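Local structure of glycogen synthase (Cyanobacterium sp. CLg1, 6GNF) at residues A[26-31]-A[42-47]; A[58-63]-A[99-104]; A[69-74]-A[92-97]. The protein is a bacterial glycogen (starch) synthase of the two-domain GT-B glycosyltransferase type, modelled here with adenosine-5'-diphosphate and a glycan bound. All blocks are in the same frame, centred on the assembly; numbering follows the deposited sequence.

Contact 1 (A[26-31]-A[42-47]); sequences FVSTEV and DVTEGL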
ATOM      1  N   PHE A  26       9.028   9.542  -9.516  1.00 44.63           N
ATOM      2  CA  PHE A  26       7.896   8.874  -8.850  1.00 44.24           C
ATOM      3  C   PHE A  26       6.976   9.924  -8.275  1.00 43.43           C
ATOM      4  O   PHE A  26       7.434  10.851  -7.593  1.00 45.36           O
ATOM      5  CB  PHE A  26       8.368   7.994  -7.689  1.00 46.40           C
ATOM      6  CG  PHE A  26       8.888   6.656  -8.112  1.00 47.22           C
ATOM      7  CD1 PHE A  26      10.124   6.541  -8.709  1.00 49.73           C
ATOM      8  CD2 PHE A  26       8.145   5.508  -7.897  1.00 47.49           C
ATOM      9  CE1 PHE A  26      10.612   5.302  -9.098  1.00 51.65           C
ATOM     10  CE2 PHE A  26       8.624   4.266  -8.280  1.00 49.61           C
ATOM     11  CZ  PHE A  26       9.861   4.162  -8.879  1.00 49.79           C
ATOM     12  N   VAL A  27       5.681   9.779  -8.528  1.00 40.45           N
ATOM     13  CA  VAL A  27       4.714  10.724  -8.010  1.00 40.72           C
ATOM     14  C   VAL A  27       3.725   9.950  -7.147  1.00 42.20           C
ATOM     15  O   VAL A  27       3.190   8.930  -7.564  1.00 41.63           O
ATOM     16  CB  VAL A  27       3.991  11.460  -9.159  1.00 40.65           C
ATOM     17  CG1 VAL A  27       3.166  12.618  -8.623  1.00 40.74           C
ATOM     18  CG2 VAL A  27       5.005  11.979 -10.170  1.00 41.03           C
ATOM     19  N   SER A  28       3.527  10.401  -5.914  1.00 45.11           N
ATOM     20  CA  SER A  28       2.571   9.754  -5.023  1.00 46.03           C
ATOM     21  C   SER A  28       2.125  10.674  -3.912  1.00 44.75           C
ATOM     22  O   SER A  28       2.706  11.725  -3.691  1.00 45.01           O
ATOM     23  CB  SER A  28       3.156   8.470  -4.410  1.00 49.10           C
ATOM     24  OG  SER A  28       4.193   8.710  -3.511  1.00 53.91           O
ATOM     25  N   THR A  29       1.135  10.214  -3.162  1.00 45.54           N
ATOM     26  CA  THR A  29       0.689  10.911  -1.958  1.00 45.92           C
ATOM     27  C   THR A  29       1.516  10.536  -0.734  1.00 45.50           C
ATOM     28  O   THR A  29       1.437  11.217   0.270  1.00 47.40           O
ATOM     29  CB  THR A  29      -0.780  10.578  -1.655  1.00 47.31           C
ATOM     30  OG1 THR A  29      -0.958   9.158  -1.761  1.00 47.97           O
ATOM     31  CG2 THR A  29      -1.671  11.234  -2.657  1.00 48.37           C
ATOM     32  N   GLU A  30       2.270   9.437  -0.815  1.00 46.88           N
ATOM     33  CA  GLU A  30       2.971   8.897   0.342  1.00 48.21           C
ATOM     34  C   GLU A  30       4.410   8.562  -0.001  1.00 48.16           C
ATOM     35  O   GLU A  30       4.663   7.910  -1.009  1.00 46.94           O
ATOM     36  CB  GLU A  30       2.318   7.596   0.794  1.00 49.12           C
ATOM     37  CG  GLU A  30       1.027   7.744   1.562  1.00 50.91           C
ATOM     38  CD  GLU A  30       0.435   6.400   1.971  1.00 51.71           C
ATOM     39  OE1 GLU A  30       1.188   5.444   2.292  1.00 50.92           O
ATOM     40  OE2 GLU A  30      -0.811   6.316   1.968  1.00 49.66           O
ATOM     41  N   VAL A  31       5.331   8.946   0.878  1.00 49.20           N
ATOM     42  CA  VAL A  31       6.726   8.496   0.805  1.00 48.75           C
ATOM     43  C   VAL A  31       7.228   8.257   2.227  1.00 48.67           C
ATOM     44  O   VAL A  31       7.423   9.199   2.985  1.00 50.51           O
ATOM     45  CB  VAL A  31       7.653   9.538   0.125  1.00 48.07           C
ATOM     46  CG1 VAL A  31       9.076   9.001   0.047  1.00 51.22           C
ATOM     47  CG2 VAL A  31       7.155   9.897  -1.263  1.00 46.44           C
ATOM     48  N   ASP A  42       5.926   2.574   1.719  1.00 51.18           N
ATOM     49  CA  ASP A  42       7.101   1.710   1.781  1.00 52.49           C
ATOM     50  C   ASP A  42       7.682   1.459   0.401  1.00 51.37           C
ATOM     51  O   ASP A  42       8.888   1.539   0.238  1.00 50.80           O
ATOM     52  CB  ASP A  42       6.781   0.377   2.458  1.00 55.74           C
ATOM     53  CG  ASP A  42       6.462   0.528   3.952  1.00 62.73           C
ATOM     54  OD1 ASP A  42       7.043   1.395   4.651  1.00 66.07           O
ATOM     55  OD2 ASP A  42       5.609  -0.247   4.450  1.00 69.92           O
ATOM     56  N   VAL A  43       6.829   1.231  -0.595  1.00 50.89           N
ATOM     57  CA  VAL A  43       7.299   1.003  -1.960  1.00 50.71           C
ATOM     58  C   VAL A  43       7.994   2.255  -2.508  1.00 50.34           C
ATOM     59  O   VAL A  43       9.098   2.165  -3.056  1.00 49.25           O
ATOM     60  CB  VAL A  43       6.152   0.596  -2.903  1.00 51.00           C
ATOM     61  CG1 VAL A  43       6.652   0.511  -4.337  1.00 51.23           C
ATOM     62  CG2 VAL A  43       5.536  -0.738  -2.467  1.00 52.78           C
ATOM     63  N   THR A  44       7.382   3.419  -2.324  1.00 50.23           N
ATOM     64  CA  THR A  44       7.970   4.663  -2.846  1.00 52.29           C
ATOM     65  C   THR A  44       9.220   5.102  -2.066  1.00 52.71           C
ATOM     66  O   THR A  44       9.971   5.976  -2.520  1.00 51.22           O
ATOM     67  CB  THR A  44       6.948   5.819  -2.919  1.00 51.27           C
ATOM     68  OG1 THR A  44       6.417   6.081  -1.625  1.00 55.91           O
ATOM     69  CG2 THR A  44       5.808   5.429  -3.798  1.00 52.77           C
ATOM     70  N   GLU A  45       9.471   4.471  -0.922  1.00 52.75           N
ATOM     71  CA  GLU A  45      10.753   4.618  -0.249  1.00 53.37           C
ATOM     72  C   GLU A  45      11.775   3.645  -0.833  1.00 53.30           C
ATOM     73  O   GLU A  45      12.835   4.066  -1.274  1.00 55.01           O
ATOM     74  CB  GLU A  45      10.613   4.374   1.252  1.00 55.49           C
ATOM     75  CG  GLU A  45      11.916   4.588   2.016  1.00 58.67           C
ATOM     76  CD  GLU A  45      11.856   4.173   3.477  1.00 59.16           C
ATOM     77  OE1 GLU A  45      10.786   3.764   3.953  1.00 59.54           O
ATOM     78  OE2 GLU A  45      12.885   4.266   4.164  1.00 65.50           O
ATOM     79  N   GLY A  46      11.443   2.355  -0.818  1.00 51.10           N
ATOM     80  CA  GLY A  46      12.398   1.296  -1.123  1.00 51.37           C
ATOM     81  C   GLY A  46      12.803   1.125  -2.571  1.00 51.32           C
ATOM     82  O   GLY A  46      13.977   0.939  -2.875  1.00 52.53           O
ATOM     83  N   LEU A  47      11.828   1.169  -3.468  1.00 50.61           N
ATOM     84  CA  LEU A  47      12.103   0.952  -4.889  1.00 51.58           C
ATOM     85  C   LEU A  47      12.967   2.083  -5.471  1.00 49.70           C
ATOM     86  O   LEU A  47      13.974   1.804  -6.119  1.00 54.08           O
ATOM     87  CB  LEU A  47      10.796   0.730  -5.672  1.00 51.17           C
ATOM     88  CG  LEU A  47      10.867   0.635  -7.200  1.00 52.28           C
ATOM     89  CD1 LEU A  47      11.899  -0.387  -7.664  1.00 52.91           C
ATOM     90  CD2 LEU A  47       9.493   0.307  -7.774  1.00 51.27           C
TER

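Contact 2 (A[58-63]-A[99-104]); sequences VCTVAP and VDHIWV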
ATOM      1  N   VAL A  58      16.884   9.427  -9.836  1.00 50.73           N
ATOM      2  CA  VAL A  58      15.561   9.148  -9.293  1.00 49.01           C
ATOM      3  C   VAL A  58      15.125  10.239  -8.327  1.00 49.34           C
ATOM      4  O   VAL A  58      15.916  10.702  -7.519  1.00 51.03           O
ATOM      5  CB  VAL A  58      15.568   7.811  -8.528  1.00 49.02           C
ATOM      6  CG1 VAL A  58      14.161   7.384  -8.171  1.00 47.13           C
ATOM      7  CG2 VAL A  58      16.250   6.729  -9.358  1.00 50.39           C
ATOM      8  N   CYS A  59      13.866  10.649  -8.424  1.00 50.58           N
ATOM      9  CA  CYS A  59      13.287  11.563  -7.447  1.00 49.44           C
ATOM     10  C   CYS A  59      11.860  11.145  -7.158  1.00 48.53           C
ATOM     11  O   CYS A  59      11.262  10.392  -7.921  1.00 50.87           O
ATOM     12  CB  CYS A  59      13.325  13.009  -7.932  1.00 49.46           C
ATOM     13  SG  CYS A  59      12.205  13.378  -9.301  1.00 51.02           S
ATOM     14  N   THR A  60      11.341  11.596  -6.022  1.00 46.32           N
ATOM     15  CA  THR A  60       9.938  11.418  -5.693  1.00 43.86           C
ATOM     16  C   THR A  60       9.324  12.801  -5.548  1.00 42.75           C
ATOM     17  O   THR A  60      10.002  13.773  -5.176  1.00 43.93           O
ATOM     18  CB  THR A  60       9.717  10.647  -4.376  1.00 43.76           C
ATOM     19  OG1 THR A  60      10.153  11.466  -3.281  1.00 44.94           O
ATOM     20  CG2 THR A  60      10.460   9.305  -4.399  1.00 43.84           C
ATOM     21  N   VAL A  61       8.046  12.893  -5.893  1.00 41.03           N
ATOM     22  CA  VAL A  61       7.272  14.107  -5.708  1.00 40.73           C
ATOM     23  C   VAL A  61       6.016  13.752  -4.950  1.00 40.99           C
ATOM     24  O   VAL A  61       5.286  12.841  -5.357  1.00 40.07           O
ATOM     25  CB  VAL A  61       6.852  14.737  -7.053  1.00 40.03           C
ATOM     26  CG1 VAL A  61       6.106  16.039  -6.812  1.00 40.73           C
ATOM     27  CG2 VAL A  61       8.063  14.971  -7.937  1.00 39.82           C
ATOM     28  N   ALA A  62       5.759  14.483  -3.865  1.00 42.55           N
ATOM     29  CA  ALA A  62       4.585  14.229  -3.047  1.00 41.98           C
ATOM     30  C   ALA A  62       4.211  15.496  -2.304  1.00 42.25           C
ATOM     31  O   ALA A  62       5.002  16.432  -2.240  1.00 42.08           O
ATOM     32  CB  ALA A  62       4.880  13.116  -2.067  1.00 42.15           C
ATOM     33  N   PRO A  63       3.010  15.534  -1.715  1.00 43.24           N
ATOM     34  CA  PRO A  63       2.611  16.745  -0.988  1.00 43.62           C
ATOM     35  C   PRO A  63       3.404  16.959   0.285  1.00 44.69           C
ATOM     36  O   PRO A  63       3.815  15.996   0.933  1.00 47.83           O
ATOM     37  CB  PRO A  63       1.140  16.482  -0.643  1.00 44.15           C
ATOM     38  CG  PRO A  63       0.694  15.468  -1.645  1.00 44.03           C
ATOM     39  CD  PRO A  63       1.886  14.591  -1.864  1.00 43.86           C
ATOM     40  N   VAL A  99      18.557   9.640  -3.331  1.00 55.67           N
ATOM     41  CA  VAL A  99      17.247   9.978  -3.896  1.00 52.45           C
ATOM     42  C   VAL A  99      16.811  11.390  -3.492  1.00 51.68           C
ATOM     43  O   VAL A  99      16.895  11.751  -2.306  1.00 48.85           O
ATOM     44  CB  VAL A  99      16.149   8.996  -3.428  1.00 52.15           C
ATOM     45  CG1 VAL A  99      14.822   9.312  -4.099  1.00 49.78           C
ATOM     46  CG2 VAL A  99      16.547   7.553  -3.721  1.00 53.69           C
ATOM     47  N   ASP A 100      16.319  12.152  -4.474  1.00 49.86           N
ATOM     48  CA  ASP A 100      15.735  13.472  -4.243  1.00 50.19           C
ATOM     49  C   ASP A 100      14.262  13.337  -3.899  1.00 49.72           C
ATOM     50  O   ASP A 100      13.498  12.718  -4.630  1.00 48.69           O
ATOM     51  CB  ASP A 100      15.856  14.344  -5.489  1.00 50.36           C
ATOM     52  CG  ASP A 100      17.292  14.677  -5.818  1.00 52.17           C
ATOM     53  OD1 ASP A 100      17.812  15.660  -5.230  1.00 52.96           O
ATOM     54  OD2 ASP A 100      17.955  13.963  -6.595  1.00 51.87           O
ATOM     55  N   HIS A 101      13.858  13.952  -2.792  1.00 50.40           N
ATOM     56  CA  HIS A 101      12.455  14.007  -2.417  1.00 49.48           C
ATOM     57  C   HIS A 101      12.012  15.442  -2.555  1.00 48.71           C
ATOM     58  O   HIS A 101      12.589  16.348  -1.952  1.00 50.11           O
ATOM     59  CB  HIS A 101      12.269  13.520  -0.987  1.00 50.19           C
ATOM     60  CG  HIS A 101      12.799  12.143  -0.765  1.00 50.91           C
ATOM     61  ND1 HIS A 101      12.289  11.039  -1.411  1.00 51.78           N
ATOM     62  CD2 HIS A 101      13.808  11.694   0.012  1.00 54.03           C
ATOM     63  CE1 HIS A 101      12.956   9.965  -1.028  1.00 52.61           C
ATOM     64  NE2 HIS A 101      13.882  10.334  -0.168  1.00 52.98           N
ATOM     65  N   ILE A 102      11.069  15.662  -3.462  1.00 47.24           N
ATOM     66  CA  ILE A 102      10.520  16.975  -3.708  1.00 46.72           C
ATOM     67  C   ILE A 102       9.141  17.015  -3.076  1.00 45.71           C
ATOM     68  O   ILE A 102       8.321  16.113  -3.278  1.00 45.52           O
ATOM     69  CB  ILE A 102      10.378  17.247  -5.218  1.00 49.03           C
ATOM     70  CG1 ILE A 102      11.684  16.925  -5.966  1.00 48.43           C
ATOM     71  CG2 ILE A 102       9.923  18.676  -5.464  1.00 48.04           C
ATOM     72  CD1 ILE A 102      12.891  17.617  -5.415  1.00 53.01           C
ATOM     73  N   TRP A 103       8.871  18.078  -2.332  1.00 45.58           N
ATOM     74  CA  TRP A 103       7.614  18.210  -1.620  1.00 44.82           C
ATOM     75  C   TRP A 103       6.863  19.436  -2.099  1.00 45.55           C
ATOM     76  O   TRP A 103       7.379  20.555  -2.079  1.00 46.85           O
ATOM     77  CB  TRP A 103       7.877  18.348  -0.134  1.00 46.36           C
ATOM     78  CG  TRP A 103       8.812  17.329   0.409  1.00 45.36           C
ATOM     79  CD1 TRP A 103      10.097  17.531   0.790  1.00 45.67           C
ATOM     80  CD2 TRP A 103       8.536  15.941   0.639  1.00 43.99           C
ATOM     81  NE1 TRP A 103      10.644  16.362   1.256  1.00 45.16           N
ATOM     82  CE2 TRP A 103       9.704  15.375   1.189  1.00 44.56           C
ATOM     83  CE3 TRP A 103       7.413  15.133   0.461  1.00 41.29           C
ATOM     84  CZ2 TRP A 103       9.795  14.037   1.536  1.00 44.80           C
ATOM     85  CZ3 TRP A 103       7.500  13.782   0.813  1.00 42.32           C
ATOM     86  CH2 TRP A 103       8.684  13.249   1.340  1.00 43.32           C
ATOM     87  N   VAL A 104       5.624  19.221  -2.516  1.00 45.00           N
ATOM     88  CA  VAL A 104       4.791  20.281  -3.042  1.00 44.54           C
ATOM     89  C   VAL A 104       4.094  20.975  -1.884  1.00 45.57           C
ATOM     90  O   VAL A 104       3.296  20.368  -1.179  1.00 45.83           O
ATOM     91  CB  VAL A 104       3.749  19.717  -4.022  1.00 43.73           C
ATOM     92  CG1 VAL A 104       2.929  20.842  -4.635  1.00 44.92           C
ATOM     93  CG2 VAL A 104       4.436  18.908  -5.109  1.00 42.28           C
TER
HETATM   94  O   HOH W   1       8.912  13.355  -2.177  1.00 41.85           O

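Contact 3 (A[69-74]-A[92-97]); sequences EDAWDT and FHSYKK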
ATOM      1  N   GLU A  69      11.904  18.268   8.560  1.00 65.09           N
ATOM      2  CA  GLU A  69      13.084  18.990   9.048  1.00 69.61           C
ATOM      3  C   GLU A  69      14.262  19.009   8.084  1.00 66.87           C
ATOM      4  O   GLU A  69      14.999  19.982   8.040  1.00 66.93           O
ATOM      5  CB  GLU A  69      13.550  18.411  10.384  1.00 75.98           C
ATOM      6  CG  GLU A  69      12.630  18.754  11.544  1.00 81.73           C
ATOM      7  CD  GLU A  69      13.326  18.682  12.887  1.00 90.24           C
ATOM      8  OE1 GLU A  69      13.477  19.740  13.540  1.00 96.46           O
ATOM      9  OE2 GLU A  69      13.735  17.572  13.289  1.00 96.30           O
ATOM     10  N   ASP A  70      14.418  17.954   7.294  1.00 65.45           N
ATOM     11  CA  ASP A  70      15.548  17.844   6.376  1.00 66.70           C
ATOM     12  C   ASP A  70      15.282  18.469   4.992  1.00 66.18           C
ATOM     13  O   ASP A  70      16.118  18.357   4.096  1.00 67.63           O
ATOM     14  CB  ASP A  70      15.964  16.373   6.218  1.00 67.74           C
ATOM     15  CG  ASP A  70      14.868  15.505   5.619  1.00 67.29           C
ATOM     16  OD1 ASP A  70      13.727  15.992   5.515  1.00 69.14           O
ATOM     17  OD2 ASP A  70      15.141  14.315   5.337  1.00 72.15           O
ATOM     18  N   ALA A  71      14.147  19.146   4.826  1.00 62.19           N
ATOM     19  CA  ALA A  71      13.756  19.679   3.530  1.00 63.15           C
ATOM     20  C   ALA A  71      13.867  21.193   3.493  1.00 63.98           C
ATOM     21  O   ALA A  71      13.243  21.875   4.289  1.00 66.99           O
ATOM     22  CB  ALA A  71      12.327  19.275   3.213  1.00 62.84           C
ATOM     23  N   TRP A  72      14.571  21.721   2.501  1.00 62.73           N
ATOM     24  CA  TRP A  72      14.766  23.162   2.381  1.00 62.34           C
ATOM     25  C   TRP A  72      13.867  23.752   1.288  1.00 56.42           C
ATOM     26  O   TRP A  72      13.516  23.107   0.308  1.00 51.89           O
ATOM     27  CB  TRP A  72      16.246  23.495   2.109  1.00 67.15           C
ATOM     28  CG  TRP A  72      16.769  23.055   0.737  1.00 72.45           C
ATOM     29  CD1 TRP A  72      16.684  23.755  -0.447  1.00 74.07           C
ATOM     30  CD2 TRP A  72      17.454  21.825   0.425  1.00 75.49           C
ATOM     31  NE1 TRP A  72      17.268  23.031  -1.466  1.00 75.19           N
ATOM     32  CE2 TRP A  72      17.748  21.849  -0.959  1.00 76.44           C
ATOM     33  CE3 TRP A  72      17.848  20.712   1.182  1.00 75.39           C
ATOM     34  CZ2 TRP A  72      18.414  20.800  -1.599  1.00 79.43           C
ATOM     35  CZ3 TRP A  72      18.507  19.664   0.540  1.00 78.11           C
ATOM     36  CH2 TRP A  72      18.784  19.717  -0.836  1.00 79.41           C
ATOM     37  N   ASP A  73      13.522  25.021   1.443  1.00 56.21           N
ATOM     38  CA  ASP A  73      12.748  25.746   0.444  1.00 53.81           C
ATOM     39  C   ASP A  73      13.644  26.053  -0.758  1.00 51.75           C
ATOM     40  O   ASP A  73      14.649  26.719  -0.620  1.00 54.41           O
ATOM     41  CB  ASP A  73      12.210  27.049   1.056  1.00 55.59           C
ATOM     42  CG  ASP A  73      11.274  27.819   0.114  1.00 55.97           C
ATOM     43  OD1 ASP A  73      11.171  27.481  -1.074  1.00 54.73           O
ATOM     44  OD2 ASP A  73      10.628  28.804   0.541  1.00 58.21           O
ATOM     45  N   THR A  74      13.242  25.614  -1.941  1.00 50.65           N
ATOM     46  CA  THR A  74      14.029  25.842  -3.151  1.00 50.72           C
ATOM     47  C   THR A  74      13.853  27.255  -3.693  1.00 53.42           C
ATOM     48  O   THR A  74      14.595  27.684  -4.568  1.00 54.28           O
ATOM     49  CB  THR A  74      13.620  24.902  -4.279  1.00 48.79           C
ATOM     50  OG1 THR A  74      12.303  25.249  -4.713  1.00 46.64           O
ATOM     51  CG2 THR A  74      13.700  23.428  -3.834  1.00 48.40           C
ATOM     52  N   PHE A  92       9.717  22.258  -1.829  1.00 43.81           N
ATOM     53  CA  PHE A  92      10.752  21.988  -0.850  1.00 44.33           C
ATOM     54  C   PHE A  92      11.474  20.732  -1.310  1.00 45.43           C
ATOM     55  O   PHE A  92      10.928  19.954  -2.090  1.00 44.00           O
ATOM     56  CB  PHE A  92      10.152  21.805   0.541  1.00 44.40           C
ATOM     57  CG  PHE A  92       9.740  23.091   1.196  1.00 44.17           C
ATOM     58  CD1 PHE A  92       8.681  23.830   0.690  1.00 44.13           C
ATOM     59  CD2 PHE A  92      10.404  23.562   2.308  1.00 45.79           C
ATOM     60  CE1 PHE A  92       8.292  25.015   1.285  1.00 44.85           C
ATOM     61  CE2 PHE A  92      10.025  24.744   2.916  1.00 46.75           C
ATOM     62  CZ  PHE A  92       8.968  25.475   2.401  1.00 46.97           C
ATOM     63  N   HIS A  93      12.681  20.532  -0.803  1.00 49.85           N
ATOM     64  CA  HIS A  93      13.586  19.525  -1.341  1.00 52.72           C
ATOM     65  C   HIS A  93      14.415  18.909  -0.230  1.00 52.02           C
ATOM     66  O   HIS A  93      14.989  19.628   0.567  1.00 53.96           O
ATOM     67  CB  HIS A  93      14.485  20.189  -2.392  1.00 55.11           C
ATOM     68  CG  HIS A  93      15.449  19.257  -3.057  1.00 60.52           C
ATOM     69  ND1 HIS A  93      16.511  19.707  -3.805  1.00 64.85           N
ATOM     70  CD2 HIS A  93      15.520  17.905  -3.086  1.00 65.15           C
ATOM     71  CE1 HIS A  93      17.199  18.674  -4.262  1.00 65.70           C
ATOM     72  NE2 HIS A  93      16.618  17.570  -3.839  1.00 64.49           N
ATOM     73  N   SER A  94      14.406  17.584  -0.144  1.00 52.77           N
ATOM     74  CA  SER A  94      15.357  16.860   0.695  1.00 53.32           C
ATOM     75  C   SER A  94      16.071  15.796  -0.122  1.00 54.54           C
ATOM     76  O   SER A  94      15.603  15.426  -1.199  1.00 53.69           O
ATOM     77  CB  SER A  94      14.696  16.271   1.951  1.00 51.69           C
ATOM     78  OG  SER A  94      13.583  15.454   1.660  1.00 49.97           O
ATOM     79  N   TYR A  95      17.244  15.387   0.356  1.00 59.56           N
ATOM     80  CA  TYR A  95      18.098  14.463  -0.377  1.00 62.59           C
ATOM     81  C   TYR A  95      18.608  13.400   0.560  1.00 62.93           C
ATOM     82  O   TYR A  95      19.139  13.697   1.618  1.00 61.69           O
ATOM     83  CB  TYR A  95      19.217  15.229  -1.097  1.00 65.21           C
ATOM     84  CG  TYR A  95      20.104  14.350  -1.946  1.00 68.68           C
ATOM     85  CD1 TYR A  95      21.143  13.638  -1.378  1.00 71.14           C
ATOM     86  CD2 TYR A  95      19.873  14.193  -3.310  1.00 71.30           C
ATOM     87  CE1 TYR A  95      21.945  12.809  -2.144  1.00 73.94           C
ATOM     88  CE2 TYR A  95      20.684  13.384  -4.083  1.00 73.23           C
ATOM     89  CZ  TYR A  95      21.737  12.725  -3.498  1.00 74.33           C
ATOM     90  OH  TYR A  95      22.534  11.864  -4.217  1.00 73.74           O
ATOM     91  N   LYS A  96      18.327  12.141   0.245  1.00 64.23           N
ATOM     92  CA  LYS A  96      18.658  11.051   1.151  1.00 68.32           C
ATOM     93  C   LYS A  96      18.925   9.737   0.416  1.00 65.14           C
ATOM     94  O   LYS A  96      18.079   9.275  -0.356  1.00 59.28           O
ATOM     95  CB  LYS A  96      17.516  10.859   2.147  1.00 71.61           C
ATOM     96  CG  LYS A  96      17.962  10.367   3.512  1.00 79.45           C
ATOM     97  CD  LYS A  96      16.774  10.183   4.444  1.00 83.05           C
ATOM     98  CE  LYS A  96      16.017   8.897   4.148  1.00 87.11           C
ATOM     99  NZ  LYS A  96      14.547   9.114   4.067  1.00 90.62           N
ATOM    100  N   LYS A  97      20.050   9.102   0.751  1.00 66.96           N
ATOM    101  CA  LYS A  97      20.450   7.833   0.155  1.00 66.53           C
ATOM    102  C   LYS A  97      20.330   7.844  -1.364  1.00 61.78           C
ATOM    103  O   LYS A  97      19.689   6.951  -1.939  1.00 58.26           O
ATOM    104  CB  LYS A  97      19.600   6.702   0.724  1.00 70.62           C
ATOM    105  CG  LYS A  97      19.864   6.394   2.183  1.00 78.97           C
ATOM    106  CD  LYS A  97      18.794   5.455   2.696  1.00 84.80           C
ATOM    107  CE  LYS A  97      19.287   4.587   3.840  1.00 91.28           C
ATOM    108  NZ  LYS A  97      19.703   5.389   5.020  1.00 98.34           N
TER

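Contact 1 (A[26-31]-A[42-47])
T44 of helix 39-54, its CB directed at segment 26-31, gives its hydroxyl to the loop that leaves strand 26-27: OG1 donates to the carbonyl O of E30 over 2.6 Å. That oxygen is gripped twice, for S28 OG, from its own segment, also donates to E30 O at 2.7 Å. The two hydroxyls come from opposite faces of the carbonyl plane, S28 from well above it and T44 tilted 25° from it, and together they probably hold the E30 peptide in its orientation. With chi1 at 59°, T44 OG1 sits between its backbone N and carbonyl carbon, which turns CG2 toward the serine, 3.7 Å from S28 OG. V31 packs against the same hydroxyl, its CA 3.4 Å from T44 OG1 and its side chain crossing that of T44 obliquely.

The apolar part lies one turn further along the helix, where L47 meets F26 at about a right angle; its CD2 touches the rim of the ring near the ring plane, 4.0 Å from F26 CZ.

E30 OE2 hydrogen-bonds to T37 and Y121, close to the bound glycan, while D42 touches ADP and V43 the glycan. The contact seats helix 39-54 on strand 23-27 in a beta-alpha-beta unit completed by strand 57-63; F26 also packs on P48 and L51 of the helix and on V168 of strand 166-170.

Contact 2 (A[58-63]-A[99-104])
T60 and H101 are paired on neighbouring parallel strands, their side chains side by side on one face of the sheet and pointing the same way. T60 OG1 and H101 ND1 share a hydrogen bond of 2.9 Å, the hydroxyl lying at the edge of the imidazole, near its plane. A chi1 of 69° sets OG1 between the backbone N and carbonyl carbon of T60, turned to the histidine. The same hydroxyl holds a water that donates to I102 O at 3.0 Å and rests over one face of the W103 indole.

Next to this polar group A62 CB touches the six-membered part of the indole, 3.9 Å from W103 CZ3. On the other face of the sheet V61 CG1 meets V104 CG2 at 3.7 Å, and C59 CB lies beside D100 CB.

The backbone sets these pairs in register. T60 N donates to D100 O at 2.8 Å, I102 N to T60 O at 2.8 Å, and the pattern runs on through A62 to V104 N; at the other end the bond from D100 N to V58 O is weak.

Further out, H93 and G153 bind D100 OD1, and S94 takes the indole N-H of W103. The strands cross at -26°, with strand 23-27 bonded beyond 57-63 and strand 85-96 beyond 99-105. Helix 132-144 covers V61, P63 and V104, while V58 and V99 pack on helix 39-54.

Contact 3 (A[69-74]-A[92-97])
W72 and H93 form an antiparallel hydrogen-bonded pair, W72 N donating to H93 O and H93 N to W72 O, both at 2.9 Å, where the two short strands run at 124° to each other. Their side chains lie side by side. The indole folds back over its own pair partner: chi1 of 68° puts CG between the backbone N and carbonyl carbon, and one ring face comes down on H93 O, 3.1 Å from W72 CE3. Its far end reaches the imidazole, W72 CZ2 standing 3.1 Å from H93 ND1, with the ring planes inclined at 48°, while H93 CB packs over the five-membered ring. T74 CG2 comes against H93 CB at 3.6 Å.

On the sheet's other face D73 lies over the F92 ring, its CA 3.9 Å from the ring centroid in a CH-pi contact; its carboxylate is stacked on the ring, and D73 OD1 accepts from E75 N. A71 O meets the edge of that ring, and R64 makes a cation-pi contact with it.

In the loop before W72, D70 O lies 3.3 Å from S94 CB. These strands form a beta hairpin, whose strand 72-82 is the outermost on this side of the mixed sheet.

Overall arrangement
The three contacts step outward across one mixed sheet. Contact 1 is buried nearest the centre of the chain and joins the helix to the loop leaving the strand through a carbonyl that takes two hydroxyls, beside the bound ligands. Contact 2, also buried, is purely strand to strand: regular parallel bonding with polar and apolar pairs mixed on both faces. Contact 3 is partly exposed at the sheet's margin, where just two backbone bonds are supplemented by aromatic rings. Contacts 1 and 2 touch through backbone pairing of F26 with C59 and V61; contacts 2 and 3 through H101 N to S94 O. Contact 3 is nested in the loop that contact 2 closes, and it does not touch contact 1.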